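Local coordinates for myosin-I heavy chain (Dictyostelium discoideum, PDB 5EJR), which is an actin-based motor with ATPase activity that acts in the early steps of phagocytosis and in adhesion, the piece here being its second MyTH4-FERM tail unit, at residues Thr12-Phe17 and Ser52-Glu57; Ser220-Lys225 and Cys240-Ile245; Glu234-Val239 and Phe253-Val258. One frame throughout, in Å; residues are numbered along the deposited sequence.

Overall arrangement
Three contacts sample the two halves of this MyTH4-FERM tail piece. Contact 1 joins two loop-rich segments in the N-terminal, MyTH4 end of the chain, and its centre lies about 47 Å from that of contact 3 and about 52 Å from that of contact 2; contacts 1 and 2 fall on opposite sides of the chain's centre. Contacts 2 and 3 belong together, with centres about 9 Å apart in the ubiquitin-like lobe of the FERM domain. Helix 232-243 serves both: its C-terminal turn meets strand 221-225 in contact 2, its middle meets strand 253-259 in contact 3. Ala-224 CB and Val-239 CG1, 3.6 Å apart, join the two directly.

Contact 1 (Thr12-Phe17 and Ser52-Glu57); sequences TRFRSF and SLIEME
A single beta bridge, reinforced by an arginine side chain, joins Phe-14 and Arg-15 to residues 52-55 in the MyTH4 end of the chain, where one segment leads into helix 15-25 and the other into helix 58-75. Two nearly straight backbone bonds frame the bridge between Phe-14 and Ile-54: Glu-55 N to Arg-13 O and Arg-15 N to Leu-53 O, each 3.0 Å. Arg-15 then stretches along the partner loop, extended from CG to NE, and takes Ser-52 side-on. Arg-15 NE donates to Ser-52 O at 2.9 Å, nearly in the guanidinium plane, while Arg-15 NH2 reaches Ser-52 OG at 2.9 Å from a more tilted direction, both bonds bent. Ser-52 OG in turn donates a hydrogen bond to Ile-54 O at 2.7 Å, and the same carbonyl oxygen lies over one guanidinium face. A water links Arg-15 NH1 to Met-56 O. With an alanine here, Ser-52 would probably lose both donors, to its O and to its OG, and Met-56 O its water link to the guanidinium. On the apolar side, Leu-53 CB sits over the Phe-14 ring face in a CH-pi contact, 4.2 Å from the centroid, and Ile-54 CG1 touches Phe-14 CD1 at 3.9 Å. Around this core, Trp-9 of helix 5-11 meets Phe-14 and Ile-54, helix 104-113 meets Phe-14 and Leu-53, and Ser-52 and Met-56 rest on helix 58-75.

Contact 2 (Ser220-Lys225 and Cys240-Ile245); sequences STKLAK and CRQYGI
Gln-242 and Leu-223 make the direct polar link between the last turn of helix 232-243 and strand 221-225. Gln-242 NE2 donates to Leu-223 O at 3.0 Å, with an N-H...O angle of 151°. The oxygen lies almost exactly in the plane of the amide, but the amide nitrogen stands above the plane of the Leu-223 carbonyl. The other end of the amide is used through water: one molecule accepts from Leu-223 N and donates to Gln-242 OE1, 2.8 Å from each. Both backbone polar groups of Leu-223 are thus engaged by one glutamine, which is likely to fix the rotation of the amide.

Strand and helix are successive elements of the ubiquitin-like lobe of the FERM domain, strand 221-225 forming a hairpin with strand 211-215 before the chain enters the helix. The helix ends in a Schellman motif. Ile-245 N bonds to Cys-240 O at 3.0 Å and Gly-244 N more weakly to Arg-241 O, with Gly-244 as the C-prime residue; at its positive phi of 106° a side chain would press against the preceding carbonyl oxygen.

The aliphatic contact comes from Lys-222, whose chain bends at chi2 (-77°) and runs alongside the Gln-242 side chain, antiparallel to it. Lys-222 CD packs on Gln-242 CB at 3.8 Å, and the bend carries Lys-222 NZ to 3.6 Å from Gln-242 O, at the C-terminal end of the helix.

At the aromatic end, Ser-220 OG meets the edge of the Tyr-243 ring, in its plane and 3.5 Å from CE1. Asp-218 accepts hydrogen bonds from both hydroxyls, Ser-220 OG and Tyr-243 OH, while Phe-216 stacks on the tyrosine ring.

Contact 3 (Glu234-Val239 and Phe253-Val258); sequences EITDTV and FGISAV
Ile-255 of strand 253-259 points its side chain at helix 232-243 and meets Thr-236 and Ile-235 there. Its CG1 stands anti to its own carbonyl carbon (chi1 -73°) and the chain runs on extended, carrying CD1 up to the helix. Against Thr-236 the isoleucine runs in the opposite direction, the two side chains passing alongside each other, with both CG1 and CD1 of Ile-255 lying 3.3 Å from Thr-236 OG1. Ile-255 crosses Ile-235 at about a right angle and their ends meet, Ile-255 CD1 to Ile-235 CD1 at 3.4 Å, tighter than usual for carbon atoms.

The two branches of Thr-236 divide the strand between them. Thr-236 OG1 faces Ile-255, while Thr-236 CG2 turns to the start of the strand, where it approaches Phe-253 O to 3.7 Å and Gly-254 CA to 4.0 Å. Phe-253 adds its CB to this methyl, but its ring leads off from the helix.

The axes of segments 234-239 and 253-258 cross at 115° and come within 8.2 Å. Helix 232-243 lies across the sheet in the ubiquitin-like lobe of the FERM domain. Strand 253-259 is the middle of a three-stranded antiparallel sheet, and Phe-292 of strand 290-296 also touches Ile-255, while Ala-224 of strand 221-225 touches Ile-235.

Between the two segments the contact is van der Waals, though Arg-233 of the same helix hydrogen-bonds through NH1 to Phe-253 O. The one touching hydroxyl, Thr-236 OG1, is buried but hydrogen-bonded to Ile-232 O within the helix, so the hydroxyl against the isoleucine is not left without a polar partner.

Contact 1 (Thr12-Phe17 and Ser52-Glu57)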
ATOM      1  N   THR A  12      31.772   7.444  26.087  1.00 54.77           N
ATOM      2  CA  THR A  12      31.080   6.883  27.256  1.00 54.02           C
ATOM      3  C   THR A  12      30.011   5.824  26.889  1.00 56.62           C
ATOM      4  O   THR A  12      29.172   5.499  27.742  1.00 56.63           O
ATOM      5  CB  THR A  12      30.438   8.038  28.055  1.00 61.29           C
ATOM      6  OG1 THR A  12      29.438   8.672  27.248  1.00 60.59           O
ATOM      7  CG2 THR A  12      31.455   9.066  28.535  1.00 58.79           C
ATOM      8  N   ARG A  13      30.011   5.307  25.633  1.00 50.61           N
ATOM      9  CA  ARG A  13      28.990   4.356  25.163  1.00 47.74           C
ATOM     10  C   ARG A  13      29.529   3.190  24.340  1.00 50.48           C
ATOM     11  O   ARG A  13      29.001   2.083  24.437  1.00 49.91           O
ATOM     12  CB  ARG A  13      27.884   5.083  24.368  1.00 44.55           C
ATOM     13  CG  ARG A  13      27.116   6.161  25.137  1.00 48.72           C
ATOM     14  CD  ARG A  13      26.291   7.015  24.194  1.00 49.25           C
ATOM     15  NE  ARG A  13      25.432   7.982  24.887  1.00 49.01           N
ATOM     16  CZ  ARG A  13      25.794   9.218  25.213  1.00 62.10           C
ATOM     17  NH1 ARG A  13      27.019   9.654  24.941  1.00 48.11           N
ATOM     18  NH2 ARG A  13      24.942  10.023  25.830  1.00 53.25           N
ATOM     19  N   PHE A  14      30.542   3.429  23.500  1.00 47.55           N
ATOM     20  CA  PHE A  14      31.112   2.370  22.668  1.00 47.12           C
ATOM     21  C   PHE A  14      31.918   1.407  23.531  1.00 51.56           C
ATOM     22  O   PHE A  14      32.519   1.835  24.520  1.00 50.82           O
ATOM     23  CB  PHE A  14      32.009   2.971  21.565  1.00 48.84           C
ATOM     24  CG  PHE A  14      31.413   3.085  20.175  1.00 48.93           C
ATOM     25  CD1 PHE A  14      30.142   3.621  19.982  1.00 50.70           C
ATOM     26  CD2 PHE A  14      32.151   2.718  19.053  1.00 50.79           C
ATOM     27  CE1 PHE A  14      29.605   3.752  18.695  1.00 50.51           C
ATOM     28  CE2 PHE A  14      31.616   2.855  17.763  1.00 52.92           C
ATOM     29  CZ  PHE A  14      30.346   3.366  17.595  1.00 49.91           C
ATOM     30  N   ARG A  15      31.926   0.120  23.156  1.00 48.18           N
ATOM     31  CA  ARG A  15      32.673  -0.930  23.845  1.00 49.11           C
ATOM     32  C   ARG A  15      34.175  -0.601  23.838  1.00 55.71           C
ATOM     33  O   ARG A  15      34.798  -0.586  24.904  1.00 55.76           O
ATOM     34  CB  ARG A  15      32.433  -2.300  23.185  1.00 48.95           C
ATOM     35  CG  ARG A  15      31.007  -2.832  23.307  1.00 51.57           C
ATOM     36  CD  ARG A  15      30.970  -4.320  23.034  1.00 50.97           C
ATOM     37  NE  ARG A  15      29.609  -4.831  22.844  1.00 53.59           N
ATOM     38  CZ  ARG A  15      28.798  -5.213  23.829  1.00 69.32           C
ATOM     39  NH1 ARG A  15      29.182  -5.105  25.097  1.00 57.30           N
ATOM     40  NH2 ARG A  15      27.588  -5.685  23.556  1.00 54.43           N
ATOM     41  N   SER A  16      34.727  -0.282  22.637  1.00 53.26           N
ATOM     42  CA  SER A  16      36.140   0.048  22.389  1.00 54.49           C
ATOM     43  C   SER A  16      36.671   1.201  23.238  1.00 61.82           C
ATOM     44  O   SER A  16      37.825   1.148  23.670  1.00 62.33           O
ATOM     45  CB  SER A  16      36.385   0.310  20.904  1.00 55.61           C
ATOM     46  OG  SER A  16      35.709   1.478  20.469  1.00 56.91           O
ATOM     47  N   PHE A  17      35.835   2.227  23.483  1.00 59.42           N
ATOM     48  CA  PHE A  17      36.202   3.382  24.312  1.00 60.30           C
ATOM     49  C   PHE A  17      36.094   3.073  25.807  1.00 65.54           C
ATOM     50  O   PHE A  17      36.846   3.634  26.599  1.00 65.23           O
ATOM     51  CB  PHE A  17      35.360   4.611  23.950  1.00 61.51           C
ATOM     52  CG  PHE A  17      35.741   5.260  22.641  1.00 63.33           C
ATOM     53  CD1 PHE A  17      35.258   4.767  21.433  1.00 65.65           C
ATOM     54  CD2 PHE A  17      36.585   6.363  22.614  1.00 66.50           C
ATOM     55  CE1 PHE A  17      35.618   5.363  20.223  1.00 66.61           C
ATOM     56  CE2 PHE A  17      36.942   6.961  21.402  1.00 69.36           C
ATOM     57  CZ  PHE A  17      36.455   6.457  20.216  1.00 66.85           C
ATOM     58  N   SER A  52      28.189  -6.156  19.364  1.00 49.55           N
ATOM     59  CA  SER A  52      27.678  -4.828  19.013  1.00 48.22           C
ATOM     60  C   SER A  52      28.727  -3.736  19.260  1.00 51.36           C
ATOM     61  O   SER A  52      29.618  -3.932  20.085  1.00 50.32           O
ATOM     62  CB  SER A  52      26.408  -4.519  19.796  1.00 49.60           C
ATOM     63  OG  SER A  52      26.642  -4.365  21.185  1.00 55.07           O
ATOM     64  N   LEU A  53      28.617  -2.594  18.542  1.00 46.48           N
ATOM     65  CA  LEU A  53      29.522  -1.445  18.682  1.00 45.38           C
ATOM     66  C   LEU A  53      29.275  -0.730  20.009  1.00 49.42           C
ATOM     67  O   LEU A  53      30.225  -0.308  20.672  1.00 50.31           O
ATOM     68  CB  LEU A  53      29.365  -0.435  17.517  1.00 44.32           C
ATOM     69  CG  LEU A  53      29.540  -0.925  16.075  1.00 47.98           C
ATOM     70  CD1 LEU A  53      29.423   0.241  15.108  1.00 46.70           C
ATOM     71  CD2 LEU A  53      30.893  -1.617  15.858  1.00 51.01           C
ATOM     72  N   ILE A  54      28.004  -0.574  20.383  1.00 44.84           N
ATOM     73  CA  ILE A  54      27.632   0.084  21.637  1.00 44.36           C
ATOM     74  C   ILE A  54      27.513  -0.978  22.735  1.00 49.30           C
ATOM     75  O   ILE A  54      27.025  -2.080  22.475  1.00 46.92           O
ATOM     76  CB  ILE A  54      26.336   0.935  21.457  1.00 45.92           C
ATOM     77  CG1 ILE A  54      26.606   2.155  20.549  1.00 45.82           C
ATOM     78  CG2 ILE A  54      25.718   1.383  22.802  1.00 45.32           C
ATOM     79  CD1 ILE A  54      25.365   2.725  19.856  1.00 50.87           C
ATOM     80  N   GLU A  55      27.980  -0.652  23.955  1.00 47.92           N
ATOM     81  CA  GLU A  55      27.853  -1.569  25.079  1.00 48.99           C
ATOM     82  C   GLU A  55      26.387  -1.548  25.486  1.00 56.15           C
ATOM     83  O   GLU A  55      25.838  -0.484  25.815  1.00 56.91           O
ATOM     84  CB  GLU A  55      28.755  -1.167  26.258  1.00 51.04           C
ATOM     85  CG  GLU A  55      28.783  -2.211  27.367  1.00 64.35           C
ATOM     86  CD  GLU A  55      29.590  -1.822  28.590  1.00 82.67           C
ATOM     87  OE1 GLU A  55      30.800  -2.142  28.620  1.00 87.19           O
ATOM     88  OE2 GLU A  55      29.021  -1.194  29.513  1.00 72.57           O
ATOM     89  N   MET A  56      25.749  -2.718  25.387  1.00 52.79           N
ATOM     90  CA  MET A  56      24.347  -2.929  25.745  1.00 52.52           C
ATOM     91  C   MET A  56      24.135  -4.391  26.133  1.00 57.36           C
ATOM     92  O   MET A  56      25.061  -5.195  25.990  1.00 56.61           O
ATOM     93  CB  MET A  56      23.415  -2.517  24.588  1.00 54.09           C
ATOM     94  CG  MET A  56      23.635  -3.302  23.319  1.00 57.81           C
ATOM     95  SD  MET A  56      23.079  -2.385  21.868  1.00 61.86           S
ATOM     96  CE  MET A  56      23.091  -3.633  20.751  1.00 58.21           C
ATOM     97  N   GLU A  57      22.899  -4.733  26.585  1.00 54.64           N
ATOM     98  CA  GLU A  57      22.451  -6.074  26.996  1.00 55.01           C
ATOM     99  C   GLU A  57      22.738  -7.083  25.892  1.00 58.24           C
ATOM    100  O   GLU A  57      22.677  -6.720  24.720  1.00 57.78           O
ATOM    101  CB  GLU A  57      20.947  -6.068  27.328  1.00 56.04           C
ATOM    102  CG  GLU A  57      20.550  -5.110  28.443  1.00 70.91           C
ATOM    103  CD  GLU A  57      20.148  -3.717  27.989  1.00101.12           C
ATOM    104  OE1 GLU A  57      21.050  -2.913  27.656  1.00 93.96           O
ATOM    105  OE2 GLU A  57      18.930  -3.426  27.980  1.00 98.87           O
TER
HETATM  106  O   HOH W   1      27.206  -7.425  26.312  1.00 49.31           O
HETATM  107  O   HOH W   2      33.315  -1.547  19.755  1.00 45.56           O

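Contact 2 (Ser220-Lys225 and Cys240-Ile245)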
ATOM      1  N   SER A 220      -6.938   1.771 -19.182  1.00 32.18           N
ATOM      2  CA  SER A 220      -6.074   2.922 -19.440  1.00 30.99           C
ATOM      3  C   SER A 220      -5.312   3.196 -18.149  1.00 34.99           C
ATOM      4  O   SER A 220      -5.705   2.706 -17.091  1.00 33.89           O
ATOM      5  CB  SER A 220      -6.880   4.138 -19.901  1.00 32.34           C
ATOM      6  OG  SER A 220      -7.423   4.883 -18.823  1.00 39.93           O
ATOM      7  N   THR A 221      -4.219   3.945 -18.229  1.00 33.12           N
ATOM      8  CA  THR A 221      -3.343   4.207 -17.086  1.00 33.38           C
ATOM      9  C   THR A 221      -3.053   5.694 -16.958  1.00 35.96           C
ATOM     10  O   THR A 221      -3.264   6.449 -17.913  1.00 37.41           O
ATOM     11  CB  THR A 221      -2.037   3.379 -17.259  1.00 46.33           C
ATOM     12  OG1 THR A 221      -2.350   2.064 -17.718  1.00 50.18           O
ATOM     13  CG2 THR A 221      -1.255   3.236 -15.991  1.00 49.59           C
ATOM     14  N   LYS A 222      -2.593   6.115 -15.767  1.00 28.65           N
ATOM     15  CA  LYS A 222      -2.154   7.470 -15.440  1.00 27.06           C
ATOM     16  C   LYS A 222      -0.912   7.382 -14.558  1.00 34.75           C
ATOM     17  O   LYS A 222      -0.768   6.444 -13.764  1.00 33.59           O
ATOM     18  CB  LYS A 222      -3.256   8.316 -14.755  1.00 27.08           C
ATOM     19  CG  LYS A 222      -4.375   8.797 -15.687  1.00 33.56           C
ATOM     20  CD  LYS A 222      -3.961   9.979 -16.558  1.00 29.09           C
ATOM     21  CE  LYS A 222      -4.959  10.278 -17.647  1.00 34.14           C
ATOM     22  NZ  LYS A 222      -4.584  11.499 -18.412  1.00 43.81           N
ATOM     23  N   LEU A 223       0.007   8.324 -14.740  1.00 34.02           N
ATOM     24  CA  LEU A 223       1.220   8.361 -13.952  1.00 35.59           C
ATOM     25  C   LEU A 223       1.018   9.402 -12.882  1.00 39.66           C
ATOM     26  O   LEU A 223       0.736  10.558 -13.195  1.00 41.90           O
ATOM     27  CB  LEU A 223       2.459   8.659 -14.827  1.00 36.62           C
ATOM     28  CG  LEU A 223       2.818   7.596 -15.877  1.00 41.80           C
ATOM     29  CD1 LEU A 223       3.919   8.091 -16.791  1.00 42.98           C
ATOM     30  CD2 LEU A 223       3.231   6.285 -15.236  1.00 44.28           C
ATOM     31  N   ALA A 224       1.075   8.976 -11.616  1.00 33.11           N
ATOM     32  CA  ALA A 224       0.880   9.872 -10.484  1.00 32.02           C
ATOM     33  C   ALA A 224       2.200  10.234  -9.830  1.00 32.47           C
ATOM     34  O   ALA A 224       3.015   9.350  -9.591  1.00 29.65           O
ATOM     35  CB  ALA A 224      -0.018   9.202  -9.456  1.00 32.52           C
ATOM     36  N   LYS A 225       2.371  11.506  -9.454  1.00 32.18           N
ATOM     37  CA  LYS A 225       3.575  11.975  -8.743  1.00 34.07           C
ATOM     38  C   LYS A 225       3.578  11.345  -7.340  1.00 39.19           C
ATOM     39  O   LYS A 225       2.543  11.330  -6.661  1.00 38.07           O
ATOM     40  CB  LYS A 225       3.608  13.506  -8.650  1.00 37.26           C
ATOM     41  CG  LYS A 225       3.962  14.192  -9.968  1.00 55.71           C
ATOM     42  CD  LYS A 225       3.550  15.675  -9.984  1.00 68.94           C
ATOM     43  CE  LYS A 225       4.583  16.612  -9.393  1.00 83.54           C
ATOM     44  NZ  LYS A 225       4.072  18.006  -9.283  1.00 91.35           N
ATOM     45  N   CYS A 240      -7.287  10.885 -10.238  1.00 22.53           N
ATOM     46  CA  CYS A 240      -8.681  11.172 -10.560  1.00 21.14           C
ATOM     47  C   CYS A 240      -8.826  12.531 -11.224  1.00 24.13           C
ATOM     48  O   CYS A 240      -9.573  12.635 -12.186  1.00 24.06           O
ATOM     49  CB  CYS A 240      -9.581  11.002  -9.341  1.00 20.31           C
ATOM     50  SG  CYS A 240      -9.851   9.260  -8.897  1.00 24.05           S
ATOM     51  N   ARG A 241      -8.056  13.546 -10.757  1.00 23.75           N
ATOM     52  CA  ARG A 241      -7.990  14.885 -11.356  1.00 25.51           C
ATOM     53  C   ARG A 241      -7.407  14.800 -12.778  1.00 32.05           C
ATOM     54  O   ARG A 241      -7.949  15.425 -13.688  1.00 32.16           O
ATOM     55  CB  ARG A 241      -7.143  15.835 -10.510  1.00 26.87           C
ATOM     56  CG  ARG A 241      -7.932  16.616  -9.483  1.00 40.71           C
ATOM     57  CD  ARG A 241      -7.031  17.296  -8.462  1.00 51.41           C
ATOM     58  NE  ARG A 241      -7.787  17.786  -7.302  1.00 67.55           N
ATOM     59  CZ  ARG A 241      -8.201  17.029  -6.286  1.00 80.41           C
ATOM     60  NH1 ARG A 241      -7.957  15.728  -6.276  1.00 68.74           N
ATOM     61  NH2 ARG A 241      -8.884  17.568  -5.285  1.00 65.31           N
ATOM     62  N   GLN A 242      -6.341  13.998 -12.970  1.00 29.46           N
ATOM     63  CA  GLN A 242      -5.716  13.765 -14.281  1.00 29.74           C
ATOM     64  C   GLN A 242      -6.706  13.131 -15.266  1.00 31.12           C
ATOM     65  O   GLN A 242      -6.765  13.522 -16.429  1.00 29.67           O
ATOM     66  CB  GLN A 242      -4.496  12.848 -14.136  1.00 31.35           C
ATOM     67  CG  GLN A 242      -3.238  13.579 -13.706  1.00 40.97           C
ATOM     68  CD  GLN A 242      -2.062  12.645 -13.666  1.00 54.43           C
ATOM     69  OE1 GLN A 242      -1.525  12.225 -14.704  1.00 54.77           O
ATOM     70  NE2 GLN A 242      -1.643  12.288 -12.468  1.00 33.61           N
ATOM     71  N   TYR A 243      -7.483  12.148 -14.798  1.00 27.47           N
ATOM     72  CA  TYR A 243      -8.491  11.486 -15.626  1.00 26.12           C
ATOM     73  C   TYR A 243      -9.631  12.423 -16.037  1.00 30.25           C
ATOM     74  O   TYR A 243     -10.252  12.207 -17.070  1.00 30.43           O
ATOM     75  CB  TYR A 243      -9.035  10.252 -14.898  1.00 26.00           C
ATOM     76  CG  TYR A 243      -9.665   9.247 -15.831  1.00 26.84           C
ATOM     77  CD1 TYR A 243      -8.890   8.297 -16.488  1.00 28.20           C
ATOM     78  CD2 TYR A 243     -11.039   9.231 -16.047  1.00 28.07           C
ATOM     79  CE1 TYR A 243      -9.463   7.372 -17.353  1.00 28.77           C
ATOM     80  CE2 TYR A 243     -11.622   8.328 -16.933  1.00 28.87           C
ATOM     81  CZ  TYR A 243     -10.830   7.387 -17.573  1.00 32.10           C
ATOM     82  OH  TYR A 243     -11.399   6.440 -18.386  1.00 33.54           O
ATOM     83  N   GLY A 244      -9.883  13.459 -15.241  1.00 25.39           N
ATOM     84  CA  GLY A 244     -10.931  14.427 -15.520  1.00 23.61           C
ATOM     85  C   GLY A 244     -12.161  14.298 -14.634  1.00 25.59           C
ATOM     86  O   GLY A 244     -13.183  14.905 -14.947  1.00 26.48           O
ATOM     87  N   ILE A 245     -12.089  13.514 -13.520  1.00 19.35           N
ATOM     88  CA  ILE A 245     -13.219  13.363 -12.593  1.00 16.86           C
ATOM     89  C   ILE A 245     -13.350  14.731 -11.886  1.00 23.21           C
ATOM     90  O   ILE A 245     -12.321  15.311 -11.530  1.00 22.35           O
ATOM     91  CB  ILE A 245     -12.941  12.190 -11.602  1.00 18.16           C
ATOM     92  CG1 ILE A 245     -12.889  10.822 -12.346  1.00 17.95           C
ATOM     93  CG2 ILE A 245     -13.945  12.166 -10.424  1.00 14.58           C
ATOM     94  CD1 ILE A 245     -12.132   9.708 -11.615  1.00 20.85           C
TER
HETATM   95  O   HOH W   3      -0.201  10.496 -16.518  1.00 46.48           O

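Contact 3 (Glu234-Val239 and Phe253-Val258)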
ATOM      1  N   GLU A 234      -3.996  10.757  -1.303  1.00 24.65           N
ATOM      2  CA  GLU A 234      -3.369  11.773  -2.162  1.00 23.92           C
ATOM      3  C   GLU A 234      -3.175  11.291  -3.592  1.00 25.83           C
ATOM      4  O   GLU A 234      -3.463  12.061  -4.504  1.00 25.23           O
ATOM      5  CB  GLU A 234      -2.034  12.295  -1.567  1.00 25.76           C
ATOM      6  CG  GLU A 234      -2.217  13.044  -0.250  1.00 35.27           C
ATOM      7  CD  GLU A 234      -0.971  13.272   0.594  1.00 63.49           C
ATOM      8  OE1 GLU A 234      -0.007  12.479   0.480  1.00 30.68           O
ATOM      9  OE2 GLU A 234      -0.977  14.227   1.407  1.00 65.47           O
ATOM     10  N   ILE A 235      -2.685  10.047  -3.811  1.00 23.21           N
ATOM     11  CA  ILE A 235      -2.547   9.541  -5.178  1.00 23.45           C
ATOM     12  C   ILE A 235      -3.904   9.333  -5.841  1.00 23.65           C
ATOM     13  O   ILE A 235      -3.992   9.536  -7.047  1.00 22.38           O
ATOM     14  CB  ILE A 235      -1.646   8.316  -5.428  1.00 29.32           C
ATOM     15  CG1 ILE A 235      -1.998   7.138  -4.515  1.00 31.11           C
ATOM     16  CG2 ILE A 235      -0.153   8.655  -5.388  1.00 32.48           C
ATOM     17  CD1 ILE A 235      -1.961   5.821  -5.268  1.00 42.81           C
ATOM     18  N   THR A 236      -4.950   8.892  -5.078  1.00 19.89           N
ATOM     19  CA  THR A 236      -6.296   8.726  -5.645  1.00 19.50           C
ATOM     20  C   THR A 236      -6.759  10.099  -6.148  1.00 22.66           C
ATOM     21  O   THR A 236      -7.242  10.199  -7.270  1.00 22.69           O
ATOM     22  CB  THR A 236      -7.301   8.145  -4.613  1.00 27.72           C
ATOM     23  OG1 THR A 236      -6.821   6.893  -4.109  1.00 22.63           O
ATOM     24  CG2 THR A 236      -8.676   7.921  -5.220  1.00 25.38           C
ATOM     25  N   ASP A 237      -6.560  11.150  -5.340  1.00 20.58           N
ATOM     26  CA  ASP A 237      -6.937  12.521  -5.688  1.00 21.80           C
ATOM     27  C   ASP A 237      -6.267  13.028  -6.965  1.00 27.44           C
ATOM     28  O   ASP A 237      -6.945  13.580  -7.841  1.00 26.07           O
ATOM     29  CB  ASP A 237      -6.655  13.458  -4.516  1.00 24.05           C
ATOM     30  CG  ASP A 237      -7.648  13.319  -3.388  1.00 42.15           C
ATOM     31  OD1 ASP A 237      -8.428  12.333  -3.396  1.00 39.88           O
ATOM     32  OD2 ASP A 237      -7.642  14.186  -2.486  1.00 54.76           O
ATOM     33  N   THR A 238      -4.950  12.792  -7.097  1.00 25.30           N
ATOM     34  CA  THR A 238      -4.186  13.243  -8.258  1.00 25.45           C
ATOM     35  C   THR A 238      -4.568  12.478  -9.527  1.00 25.86           C
ATOM     36  O   THR A 238      -4.872  13.123 -10.527  1.00 24.73           O
ATOM     37  CB  THR A 238      -2.652  13.233  -7.984  1.00 38.21           C
ATOM     38  OG1 THR A 238      -2.151  11.889  -7.957  1.00 36.81           O
ATOM     39  CG2 THR A 238      -2.274  13.962  -6.697  1.00 38.52           C
ATOM     40  N   VAL A 239      -4.590  11.125  -9.503  1.00 22.30           N
ATOM     41  CA  VAL A 239      -4.945  10.395 -10.737  1.00 22.24           C
ATOM     42  C   VAL A 239      -6.363  10.689 -11.191  1.00 25.37           C
ATOM     43  O   VAL A 239      -6.619  10.693 -12.385  1.00 26.23           O
ATOM     44  CB  VAL A 239      -4.683   8.878 -10.782  1.00 26.04           C
ATOM     45  CG1 VAL A 239      -3.214   8.567 -10.955  1.00 26.14           C
ATOM     46  CG2 VAL A 239      -5.320   8.130  -9.602  1.00 25.64           C
ATOM     47  N   PHE A 253     -14.196   7.854  -5.041  1.00 13.18           N
ATOM     48  CA  PHE A 253     -13.242   6.928  -5.599  1.00 13.48           C
ATOM     49  C   PHE A 253     -12.199   6.480  -4.603  1.00 18.76           C
ATOM     50  O   PHE A 253     -11.908   7.175  -3.626  1.00 17.53           O
ATOM     51  CB  PHE A 253     -12.597   7.546  -6.870  1.00 15.49           C
ATOM     52  CG  PHE A 253     -13.520   7.582  -8.065  1.00 15.49           C
ATOM     53  CD1 PHE A 253     -14.437   8.617  -8.228  1.00 16.44           C
ATOM     54  CD2 PHE A 253     -13.508   6.556  -9.005  1.00 16.09           C
ATOM     55  CE1 PHE A 253     -15.329   8.617  -9.306  1.00 14.63           C
ATOM     56  CE2 PHE A 253     -14.421   6.546 -10.060  1.00 17.47           C
ATOM     57  CZ  PHE A 253     -15.314   7.592 -10.213  1.00 14.40           C
ATOM     58  N   GLY A 254     -11.673   5.290  -4.849  1.00 14.26           N
ATOM     59  CA  GLY A 254     -10.640   4.691  -4.020  1.00 13.86           C
ATOM     60  C   GLY A 254      -9.735   3.847  -4.882  1.00 19.78           C
ATOM     61  O   GLY A 254      -9.897   3.819  -6.104  1.00 18.93           O
ATOM     62  N   ILE A 255      -8.825   3.112  -4.248  1.00 18.43           N
ATOM     63  CA  ILE A 255      -7.876   2.238  -4.923  1.00 19.28           C
ATOM     64  C   ILE A 255      -7.900   0.839  -4.343  1.00 23.03           C
ATOM     65  O   ILE A 255      -8.065   0.677  -3.134  1.00 23.73           O
ATOM     66  CB  ILE A 255      -6.465   2.894  -4.884  1.00 22.83           C
ATOM     67  CG1 ILE A 255      -6.423   4.089  -5.881  1.00 23.27           C
ATOM     68  CG2 ILE A 255      -5.321   1.875  -5.133  1.00 24.77           C
ATOM     69  CD1 ILE A 255      -5.121   4.811  -6.013  1.00 23.98           C
ATOM     70  N   SER A 256      -7.769  -0.163  -5.223  1.00 19.38           N
ATOM     71  CA  SER A 256      -7.650  -1.576  -4.886  1.00 20.59           C
ATOM     72  C   SER A 256      -6.317  -2.148  -5.421  1.00 24.41           C
ATOM     73  O   SER A 256      -5.825  -1.726  -6.477  1.00 22.81           O
ATOM     74  CB  SER A 256      -8.827  -2.367  -5.457  1.00 22.00           C
ATOM     75  OG  SER A 256     -10.020  -2.012  -4.775  1.00 24.22           O
ATOM     76  N   ALA A 257      -5.740  -3.093  -4.684  1.00 22.01           N
ATOM     77  CA  ALA A 257      -4.517  -3.818  -5.078  1.00 22.66           C
ATOM     78  C   ALA A 257      -5.041  -5.056  -5.792  1.00 29.41           C
ATOM     79  O   ALA A 257      -5.783  -5.836  -5.196  1.00 30.34           O
ATOM     80  CB  ALA A 257      -3.701  -4.221  -3.853  1.00 22.71           C
ATOM     81  N   VAL A 258      -4.756  -5.176  -7.080  1.00 26.10           N
ATOM     82  CA  VAL A 258      -5.263  -6.272  -7.916  1.00 26.77           C
ATOM     83  C   VAL A 258      -4.137  -7.215  -8.365  1.00 33.96           C
ATOM     84  O   VAL A 258      -3.158  -6.742  -8.916  1.00 31.96           O
ATOM     85  CB  VAL A 258      -6.029  -5.700  -9.160  1.00 29.53           C
ATOM     86  CG1 VAL A 258      -6.516  -6.822 -10.092  1.00 29.59           C
ATOM     87  CG2 VAL A 258      -7.185  -4.787  -8.743  1.00 27.56           C
TER